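Local coordinates for tail protein, 43 kDa (Neisseria meningitidis MC58, PDB 3D37) that is of unknown function but probably serves as a structural component of a phage Mu-like tail baseplate, at residues T188-R193 with R197-R202; G285-R290 with R319-S324; H302-D305 with I310-V313. One frame throughout, in Å; residues are numbered along the deposited sequence.

Contact 1: residues T188-R193 with R197-R202; sequences TLCWSR and RCNIER
The carbonyl oxygen of Cys190 is gripped by two consecutive backbone amides of 197-202. The bond from Ile200 N to Cys190 O is the sounder one, 3.2 Å long and nearly straight at 166°. Asn199 N makes a weak, bent bond to the same oxygen. Together they fasten the turn of a disulfide-closed loop that leaves strand 187-191 and leads to strand 202-208. The covalent tie is the disulfide between Cys190 SG and Cys198 SG, with a chi3 of -100°. Cys190 places its sulfur between its own N and carbonyl carbon (chi1 68°), which sends it across to Cys198. Ser192 CB packs against both CB and SG of Cys198.

Ile200 fills the angle between the two segments. Its CD1 branch lies against the backbone carbonyl of Cys190, 3.3 Å from Cys190 C, and also reaches Leu189 CB. Its CG2 branch meets the edge of the Trp191 ring, 3.6 Å from CE3 of Trp191. The two side chains cross at about a right angle. Glu201 O also lies at the edge of this indole. Lys80 and Lys82 of a second subunit make cation-pi contacts with the ring, so this loop is part of a subunit interface. A water accepts from Ser192 N and lies within bonding distance of Ile200 O and, more weakly, Cys198 O; its protons cannot be assigned firmly. Asn199 crosses Leu189 at about a right angle, and Asn199 OD1 sits 3.0 Å from the methyl carbon Leu189 CD2.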
# COMPACT_ATOMS: atom_id res chain seq x y z
N THR A 188 -33.74 -11.51 12.34
CA THR A 188 -33.62 -10.14 12.76
C THR A 188 -32.15 -9.81 12.91
O THR A 188 -31.41 -10.43 13.71
CB THR A 188 -34.32 -9.87 14.06
OG1 THR A 188 -35.72 -10.06 13.87
CG2 THR A 188 -34.06 -8.44 14.51
N LEU A 189 -31.70 -8.86 12.11
CA LEU A 189 -30.32 -8.40 12.17
C LEU A 189 -30.32 -7.01 12.76
O LEU A 189 -31.21 -6.21 12.51
CB LEU A 189 -29.72 -8.39 10.80
CG LEU A 189 -29.65 -9.71 10.05
CD1 LEU A 189 -29.13 -9.44 8.66
CD2 LEU A 189 -28.79 -10.75 10.76
N CYS A 190 -29.32 -6.71 13.57
CA CYS A 190 -29.24 -5.40 14.20
C CYS A 190 -27.82 -4.88 14.24
O CYS A 190 -26.84 -5.63 14.16
CB CYS A 190 -29.91 -5.39 15.61
SG CYS A 190 -29.10 -6.35 16.95
N TRP A 191 -27.75 -3.55 14.25
CA TRP A 191 -26.50 -2.80 14.28
C TRP A 191 -26.37 -2.14 15.62
O TRP A 191 -27.30 -1.46 16.07
CB TRP A 191 -26.49 -1.70 13.23
CG TRP A 191 -25.36 -0.78 13.45
CD1 TRP A 191 -25.35 0.33 14.24
CD2 TRP A 191 -24.03 -0.94 12.95
NE1 TRP A 191 -24.10 0.88 14.26
CE2 TRP A 191 -23.27 0.13 13.46
CE3 TRP A 191 -23.41 -1.88 12.14
CZ2 TRP A 191 -21.92 0.29 13.15
CZ3 TRP A 191 -22.09 -1.72 11.81
CH2 TRP A 191 -21.35 -0.65 12.32
N SER A 192 -25.22 -2.31 16.25
CA SER A 192 -24.91 -1.57 17.48
C SER A 192 -23.40 -1.47 17.75
O SER A 192 -22.67 -2.46 17.64
CB SER A 192 -25.61 -2.21 18.67
OG SER A 192 -25.32 -1.47 19.84
N ARG A 193 -22.94 -0.28 18.11
CA ARG A 193 -21.54 -0.07 18.52
C ARG A 193 -21.28 -0.45 19.97
O ARG A 193 -20.14 -0.41 20.42
CB ARG A 193 -21.14 1.38 18.29
CG ARG A 193 -20.80 1.68 16.84
CD ARG A 193 -21.17 3.12 16.52
NE ARG A 193 -20.48 4.05 17.39
CZ ARG A 193 -20.82 5.32 17.63
NH1 ARG A 193 -21.89 5.88 17.07
NH2 ARG A 193 -20.07 6.03 18.45
N ARG A 197 -24.60 -8.40 21.04
CA ARG A 197 -25.59 -9.30 20.47
C ARG A 197 -25.88 -8.89 18.97
O ARG A 197 -26.33 -9.71 18.15
CB ARG A 197 -26.86 -9.33 21.36
CG ARG A 197 -26.53 -9.48 22.90
CD ARG A 197 -27.66 -9.98 23.83
NE ARG A 197 -28.70 -8.97 24.08
CZ ARG A 197 -29.74 -9.09 24.95
NH1 ARG A 197 -29.92 -10.19 25.72
NH2 ARG A 197 -30.62 -8.09 25.05
N CYS A 198 -25.56 -7.64 18.62
CA CYS A 198 -25.78 -7.13 17.28
C CYS A 198 -24.61 -7.47 16.40
O CYS A 198 -23.45 -7.21 16.68
CB CYS A 198 -26.04 -5.64 17.26
SG CYS A 198 -27.65 -5.18 17.91
N ASN A 199 -24.97 -7.99 15.27
CA ASN A 199 -24.13 -8.83 14.49
C ASN A 199 -23.78 -8.24 13.09
O ASN A 199 -22.96 -8.78 12.37
CB ASN A 199 -24.92 -10.16 14.37
CG ASN A 199 -26.36 -10.01 13.69
OD1 ASN A 199 -26.45 -10.43 12.55
ND2 ASN A 199 -27.44 -9.52 14.39
N ILE A 200 -24.44 -7.16 12.70
CA ILE A 200 -24.14 -6.50 11.40
C ILE A 200 -22.71 -5.95 11.47
O ILE A 200 -22.38 -5.21 12.38
CB ILE A 200 -25.17 -5.37 11.10
CG1 ILE A 200 -26.54 -5.98 10.81
CG2 ILE A 200 -24.72 -4.49 9.96
CD1 ILE A 200 -27.68 -4.97 10.94
N GLU A 201 -21.87 -6.36 10.51
CA GLU A 201 -20.50 -5.88 10.40
C GLU A 201 -20.34 -4.58 9.58
O GLU A 201 -19.48 -3.75 9.86
CB GLU A 201 -19.64 -6.94 9.75
CG GLU A 201 -19.52 -8.20 10.59
CD GLU A 201 -18.62 -9.22 9.89
OE1 GLU A 201 -18.29 -8.99 8.69
OE2 GLU A 201 -18.23 -10.22 10.52
N ARG A 202 -21.24 -4.39 8.62
CA ARG A 202 -21.18 -3.30 7.73
C ARG A 202 -22.61 -3.06 7.17
O ARG A 202 -23.38 -4.01 6.86
CB ARG A 202 -20.05 -3.66 6.77
CG ARG A 202 -20.09 -3.10 5.51
CD ARG A 202 -18.71 -2.91 4.86
NE ARG A 202 -18.91 -1.60 4.27
CZ ARG A 202 -18.26 -0.49 4.61
NH1 ARG A 202 -17.23 -0.54 5.43
NH2 ARG A 202 -18.66 0.66 4.06
O HOH W 1 -23.35 -4.37 15.01

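Contact 2: residues G285-R290 with R319-S324; sequences GGHKTR and RRFMLS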
# COMPACT_ATOMS: atom_id res chain seq x y z
N GLY A 285 -21.19 -11.87 9.27
CA GLY A 285 -20.18 -12.92 9.31
C GLY A 285 -20.95 -14.22 9.09
O GLY A 285 -22.10 -14.30 9.43
N GLY A 286 -20.30 -15.24 8.56
CA GLY A 286 -20.98 -16.54 8.26
C GLY A 286 -21.80 -16.50 6.97
O GLY A 286 -21.82 -15.48 6.25
N HIS A 287 -22.48 -17.62 6.73
CA HIS A 287 -23.36 -17.86 5.62
C HIS A 287 -24.78 -18.29 6.00
O HIS A 287 -25.63 -18.41 5.13
CB HIS A 287 -22.76 -18.91 4.72
CG HIS A 287 -21.49 -18.46 4.06
ND1 HIS A 287 -20.52 -19.34 3.64
CD2 HIS A 287 -20.99 -17.22 3.84
CE1 HIS A 287 -19.50 -18.66 3.16
NE2 HIS A 287 -19.79 -17.38 3.22
N LYS A 288 -25.03 -18.49 7.30
CA LYS A 288 -26.33 -18.98 7.80
C LYS A 288 -26.91 -18.05 8.84
O LYS A 288 -26.20 -17.43 9.57
CB LYS A 288 -26.17 -20.33 8.46
CG LYS A 288 -25.99 -21.40 7.44
CD LYS A 288 -25.50 -22.70 8.06
CE LYS A 288 -25.63 -23.81 7.01
NZ LYS A 288 -25.10 -25.19 7.42
N THR A 289 -28.23 -17.96 8.85
CA THR A 289 -28.91 -17.42 10.01
C THR A 289 -28.66 -18.26 11.28
O THR A 289 -28.22 -19.40 11.23
CB THR A 289 -30.40 -17.41 9.82
OG1 THR A 289 -30.90 -18.78 9.86
CG2 THR A 289 -30.79 -16.74 8.50
N ARG A 290 -28.99 -17.67 12.41
CA ARG A 290 -28.92 -18.36 13.69
C ARG A 290 -29.68 -19.71 13.70
O ARG A 290 -29.28 -20.63 14.40
CB ARG A 290 -29.46 -17.46 14.82
CG ARG A 290 -28.40 -16.67 15.46
CD ARG A 290 -28.63 -16.46 16.99
NE ARG A 290 -28.05 -17.52 17.84
CZ ARG A 290 -26.74 -17.81 17.93
NH1 ARG A 290 -25.82 -17.15 17.25
NH2 ARG A 290 -26.35 -18.80 18.72
N ARG A 319 -27.66 -11.87 -2.91
CA ARG A 319 -26.77 -12.24 -1.88
C ARG A 319 -25.49 -12.86 -2.37
O ARG A 319 -25.47 -13.62 -3.32
CB ARG A 319 -27.45 -13.12 -0.81
CG ARG A 319 -27.64 -14.51 -1.13
CD ARG A 319 -26.44 -15.43 -0.76
NE ARG A 319 -26.86 -16.69 -1.32
CZ ARG A 319 -26.62 -17.18 -2.52
NH1 ARG A 319 -25.80 -16.62 -3.39
NH2 ARG A 319 -27.20 -18.30 -2.84
N ARG A 320 -24.42 -12.52 -1.67
CA ARG A 320 -23.09 -12.97 -2.03
C ARG A 320 -22.39 -13.60 -0.83
O ARG A 320 -22.10 -12.94 0.14
CB ARG A 320 -22.37 -11.75 -2.61
CG ARG A 320 -20.95 -11.85 -3.15
CD ARG A 320 -20.60 -10.40 -3.64
NE ARG A 320 -19.19 -10.25 -3.71
CZ ARG A 320 -18.49 -9.14 -3.44
NH1 ARG A 320 -19.07 -7.96 -3.12
NH2 ARG A 320 -17.15 -9.23 -3.48
N PHE A 321 -22.16 -14.92 -0.94
CA PHE A 321 -21.27 -15.66 -0.07
C PHE A 321 -19.81 -15.36 -0.46
O PHE A 321 -19.42 -15.47 -1.63
CB PHE A 321 -21.48 -17.20 -0.16
CG PHE A 321 -22.86 -17.68 0.19
CD1 PHE A 321 -23.50 -17.30 1.37
CD2 PHE A 321 -23.50 -18.62 -0.65
CE1 PHE A 321 -24.80 -17.83 1.70
CE2 PHE A 321 -24.79 -19.16 -0.32
CZ PHE A 321 -25.42 -18.79 0.83
N MET A 322 -19.04 -14.97 0.53
CA MET A 322 -17.69 -14.53 0.36
C MET A 322 -16.74 -15.18 1.38
O MET A 322 -17.09 -15.39 2.53
CB MET A 322 -17.63 -13.00 0.54
CG MET A 322 -18.62 -12.17 -0.33
SD MET A 322 -18.32 -10.35 -0.17
CE MET A 322 -18.90 -10.10 1.48
N LEU A 323 -15.55 -15.51 0.92
CA LEU A 323 -14.41 -15.84 1.76
C LEU A 323 -13.23 -15.02 1.25
O LEU A 323 -12.98 -15.00 0.06
CB LEU A 323 -14.00 -17.33 1.62
CG LEU A 323 -12.72 -17.91 2.29
CD1 LEU A 323 -12.74 -17.80 3.81
CD2 LEU A 323 -12.51 -19.35 1.80
N SER A 324 -12.52 -14.39 2.18
CA SER A 324 -11.23 -13.77 1.92
C SER A 324 -10.28 -14.05 3.06
O SER A 324 -10.71 -14.33 4.20
CB SER A 324 -11.35 -12.25 1.75
OG SER A 324 -11.95 -11.57 2.85
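His287 lays one face of its imidazole over the CB of Phe321. This is a CH-pi contact: Phe321 CB is 4.0 Å from the centroid of the His287 ring and 19° off the ring normal. The two ring planes meet obliquely, at 52°. Their closest atoms are His287 CD2 and Phe321 CD1, 3.5 Å apart. The CB of His287 also rests against CD1 and CE1 of Phe321, and the backbone O of His287 approaches Phe321 CE1. With CG of the histidine anti to its carbonyl carbon (chi1 -65°), the ring lies over Phe321 CB and brings NE2 to the next residue of the strand. There His287 NE2 gives a weak hydrogen bond to Met322 O, 3.4 Å long, with the oxygen close to the imidazole plane.

Behind Phe321, the guanidinium group of Arg319 approaches the ring, with Arg319 NE 3.3 Å above the phenyl plane and offset toward its rim. Elsewhere Tyr8 stacks on the His287 ring and its OH bonds to His287 N. Ile63 of strand 58-63 touches both His287 and Phe321. The contact is thus buried packing between the loop after strand 278-285 and the long strand 310-324, within a C-terminal domain of the phage-barrel clan.

Contact 3: residues H302-D305 with I310-V313; sequences HVID and IDAV
His302 and Asp311 reach toward each other on the same face of an antiparallel hairpin, on a diagonal: His302 is paired with Val313, and Asp311 lies two residues before it. His302 NE2 donates to Asp311 OD1 over 2.6 Å, almost straight at 173°. The oxygen lies in the plane of the imidazole. NE2 meets it on the syn side but clearly out of the carboxylate plane, which is turned 38° from the ring. Both side chains start with CG anti to the backbone N (chi1 179° in His302), which tips each group toward the other. The far nitrogen, His302 ND1, bonds to Thr188 OG1, so the imidazole is held from both nitrogens and its rotation is fixed. The nearby carboxylate could stabilise a proton on NE2.

Ile304 lies beside Asp311 and points the same way, with Ile304 CG1 4.0 Å from Asp311 CG. His302 CB meets Val313 CG2 further along this face. The opposite face carries Val303, Asp305, Ile310 and Ala312, with loose contact between Val303 CG1 and Ile310 CG2.

Backbone bonds join the hydrogen-bonded pairs Val303-Ala312 and Asp305-Ile310. Val303 N to Ala312 O is 2.8 Å long and nearly straight, while Ile310 N to Asp305 O is more bent, next to the turn. Asp305 OD2 makes a salt bridge to Lys80 of a second subunit. Strand 300-305 runs between strand 310-324, antiparallel to it, and strand 187-191, parallel to it, and Met203 of strand 202-208 touches Val303 and Asp305.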
# COMPACT_ATOMS: atom_id res chain seq x y z
N HIS A 302 -35.82 -8.81 9.03
CA HIS A 302 -36.11 -7.70 9.90
C HIS A 302 -34.80 -7.04 10.30
O HIS A 302 -33.86 -7.70 10.80
CB HIS A 302 -36.90 -8.21 11.13
CG HIS A 302 -37.24 -7.15 12.11
ND1 HIS A 302 -37.34 -7.39 13.46
CD2 HIS A 302 -37.53 -5.84 11.95
CE1 HIS A 302 -37.70 -6.29 14.09
NE2 HIS A 302 -37.83 -5.33 13.19
N VAL A 303 -34.69 -5.75 10.04
CA VAL A 303 -33.46 -5.00 10.37
C VAL A 303 -33.71 -3.92 11.41
O VAL A 303 -34.67 -3.14 11.27
CB VAL A 303 -32.81 -4.34 9.10
CG1 VAL A 303 -31.53 -3.52 9.45
CG2 VAL A 303 -32.49 -5.41 8.05
N ILE A 304 -32.87 -3.90 12.45
CA ILE A 304 -32.90 -2.83 13.47
C ILE A 304 -31.56 -2.08 13.55
O ILE A 304 -30.48 -2.65 13.73
CB ILE A 304 -33.35 -3.34 14.88
CG1 ILE A 304 -34.67 -4.08 14.78
CG2 ILE A 304 -33.48 -2.15 15.91
CD1 ILE A 304 -34.94 -4.96 16.01
N ASP A 305 -31.65 -0.77 13.40
CA ASP A 305 -30.51 0.11 13.65
C ASP A 305 -31.05 1.28 14.45
O ASP A 305 -31.61 2.20 13.89
CB ASP A 305 -29.91 0.57 12.33
CG ASP A 305 -28.67 1.40 12.51
OD1 ASP A 305 -28.44 1.92 13.62
OD2 ASP A 305 -27.88 1.47 11.53
N ILE A 310 -33.80 2.91 12.07
CA ILE A 310 -34.44 1.86 11.25
C ILE A 310 -34.98 0.72 12.11
O ILE A 310 -34.30 0.21 12.98
CB ILE A 310 -33.48 1.25 10.22
CG1 ILE A 310 -32.94 2.33 9.28
CG2 ILE A 310 -34.17 0.10 9.41
CD1 ILE A 310 -31.80 1.82 8.40
N ASP A 311 -36.21 0.33 11.85
CA ASP A 311 -36.79 -0.89 12.39
C ASP A 311 -37.88 -1.29 11.41
O ASP A 311 -38.99 -0.79 11.47
CB ASP A 311 -37.40 -0.64 13.79
CG ASP A 311 -37.99 -1.90 14.39
OD1 ASP A 311 -38.34 -2.81 13.62
OD2 ASP A 311 -38.12 -1.99 15.62
N ALA A 312 -37.53 -2.18 10.47
CA ALA A 312 -38.42 -2.56 9.36
C ALA A 312 -37.98 -3.87 8.76
O ALA A 312 -36.89 -4.39 9.07
CB ALA A 312 -38.39 -1.46 8.28
N VAL A 313 -38.86 -4.43 7.94
CA VAL A 313 -38.60 -5.65 7.22
C VAL A 313 -38.25 -5.25 5.77
O VAL A 313 -38.85 -4.33 5.17
CB VAL A 313 -39.82 -6.62 7.23
CG1 VAL A 313 -39.55 -7.87 6.36
CG2 VAL A 313 -40.21 -7.00 8.65

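Contacts 1 and 3 are direct neighbours, with centres about 11 Å apart. Strand 187-191 lies beside strand 300-305, and two probable hydrogen bonds join them: Leu189 N to His302 O and Leu189 O to Ile304 N, each 2.8 Å. Contact 2 is about 14 Å from contact 1, centre to centre, and touches it where Glu201 OE2 meets Gly285 CA at 3.5 Å. It does not touch contact 3; their nearest atoms are about 9 Å apart. Both nevertheless use strand 310-324, and contact 3 is nested in the chain segment that contact 2 closes. Lys80 of the second subunit meets both contact 1 and contact 3.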